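Local coordinates for protein Pbp related beta-lactamase (Pyrococcus abyssi, PDB 2QMI) that is an octameric, self-compartmentalizing archaeal peptidase related to penicillin-binding proteins and serine beta-lactamases, probably cleaving its substrates through an active-site serine, at residues Y247-M250 against Y251-D255. Sequence-based numbering, arbitrary orientation.
Sequences YLKM and YIERD
A Schellman motif closes helix 241-252 of the beta-lactamase-like domain: R254 takes a positive phi, D255 N reaches back to M250 O at 3.0 Å and R254 N bonds to Y251 O. Just before this end, E253 N still bonds to K249 O in the helical pattern. One turn earlier, Y247 and Y251 form a T-shaped pair, planes at 89° and centroids 5.0 Å apart. The edge of Y251 points at the face of Y247, with Y251 CE2 3.3 Å from Y247 CZ, toward the rim of that ring. The hydroxyls are linked as well: Y251 OH donates to Y247 OH at 2.6 Å, and the latter also bonds to S63 on helix 61-74, which ties the two helices together. A face of the Y251 ring takes the methyl of M250. With M250 CG anti to its own N (chi1 -172°) and the chain bent at chi3, CE sits over the ring centre, 3.6 Å from the centroid, while SD stands farther off along the ring normal in a Met-aromatic contact. I264 of helix 261-267 touches both M250 and Y251, while L248 and I252 pack on I27 and Y315 of the central sheet. On the partly exposed flank, K249 NZ, also bonded to G30 O, meets E253 OE2 from above the carboxylate plane in a 2.8 Å salt bridge.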
# COMPACT_ATOMS: atom_id res chain seq x y z
N TYR A 247 18.88 37.45 -36.28
CA TYR A 247 17.47 37.70 -36.53
C TYR A 247 17.01 38.98 -35.86
O TYR A 247 16.30 39.80 -36.46
CB TYR A 247 16.64 36.51 -36.04
CG TYR A 247 15.16 36.63 -36.29
CD1 TYR A 247 14.66 36.76 -37.58
CD2 TYR A 247 14.25 36.59 -35.23
CE1 TYR A 247 13.29 36.85 -37.82
CE2 TYR A 247 12.88 36.68 -35.45
CZ TYR A 247 12.40 36.82 -36.75
OH TYR A 247 11.05 36.91 -36.96
N LEU A 248 17.40 39.16 -34.60
CA LEU A 248 17.04 40.36 -33.85
C LEU A 248 17.69 41.58 -34.48
O LEU A 248 17.08 42.64 -34.58
CB LEU A 248 17.49 40.21 -32.39
CG LEU A 248 16.53 39.39 -31.51
CD1 LEU A 248 17.20 38.96 -30.21
CD2 LEU A 248 15.30 40.21 -31.24
N LYS A 249 18.93 41.41 -34.94
CA LYS A 249 19.71 42.48 -35.58
C LYS A 249 18.89 43.17 -36.68
O LYS A 249 18.90 44.39 -36.81
CB LYS A 249 21.01 41.90 -36.15
CG LYS A 249 21.95 42.88 -36.82
CD LYS A 249 23.25 42.17 -37.26
CE LYS A 249 24.24 43.13 -37.93
NZ LYS A 249 24.60 44.31 -37.05
N MET A 250 18.18 42.37 -37.46
CA MET A 250 17.37 42.90 -38.55
C MET A 250 16.32 43.90 -38.04
O MET A 250 16.21 45.01 -38.57
CB MET A 250 16.66 41.76 -39.29
CG MET A 250 15.96 42.23 -40.55
SD MET A 250 14.52 41.24 -40.95
CE MET A 250 13.35 41.92 -39.78
N TYR A 251 15.56 43.50 -37.02
CA TYR A 251 14.53 44.38 -36.48
C TYR A 251 15.15 45.64 -35.87
O TYR A 251 14.71 46.76 -36.15
CB TYR A 251 13.70 43.64 -35.42
CG TYR A 251 12.84 42.51 -35.97
CD1 TYR A 251 11.67 42.77 -36.67
CD2 TYR A 251 13.22 41.18 -35.79
CE1 TYR A 251 10.88 41.74 -37.19
CE2 TYR A 251 12.44 40.13 -36.30
CZ TYR A 251 11.28 40.42 -37.00
OH TYR A 251 10.55 39.38 -37.53
N ILE A 252 16.16 45.46 -35.04
CA ILE A 252 16.81 46.60 -34.39
C ILE A 252 17.29 47.66 -35.39
O ILE A 252 16.86 48.82 -35.33
CB ILE A 252 18.03 46.14 -33.54
CG1 ILE A 252 17.55 45.27 -32.38
CG2 ILE A 252 18.80 47.36 -33.03
CD1 ILE A 252 18.68 44.51 -31.71
N GLU A 253 18.18 47.26 -36.29
CA GLU A 253 18.74 48.16 -37.29
C GLU A 253 17.76 48.43 -38.42
O GLU A 253 18.11 49.04 -39.43
CB GLU A 253 20.03 47.56 -37.86
CG GLU A 253 20.99 47.06 -36.78
CD GLU A 253 22.26 46.45 -37.37
OE1 GLU A 253 22.15 45.62 -38.30
OE2 GLU A 253 23.36 46.80 -36.89
N ARG A 254 16.52 47.99 -38.22
CA ARG A 254 15.46 48.16 -39.20
C ARG A 254 16.01 47.98 -40.60
O ARG A 254 15.75 48.79 -41.50
CB ARG A 254 14.81 49.53 -39.03
CG ARG A 254 14.36 49.79 -37.60
CD ARG A 254 13.31 50.87 -37.54
NE ARG A 254 12.73 51.04 -36.21
CZ ARG A 254 12.33 50.04 -35.42
NH1 ARG A 254 12.44 48.77 -35.80
NH2 ARG A 254 11.77 50.33 -34.25
N ASP A 255 16.78 46.91 -40.77
CA ASP A 255 17.38 46.55 -42.05
C ASP A 255 16.27 46.09 -43.00
O ASP A 255 15.30 45.45 -42.58
CB ASP A 255 18.42 45.46 -41.83
CG ASP A 255 18.35 44.36 -42.86
OD1 ASP A 255 17.30 43.68 -42.92
OD2 ASP A 255 19.33 44.19 -43.61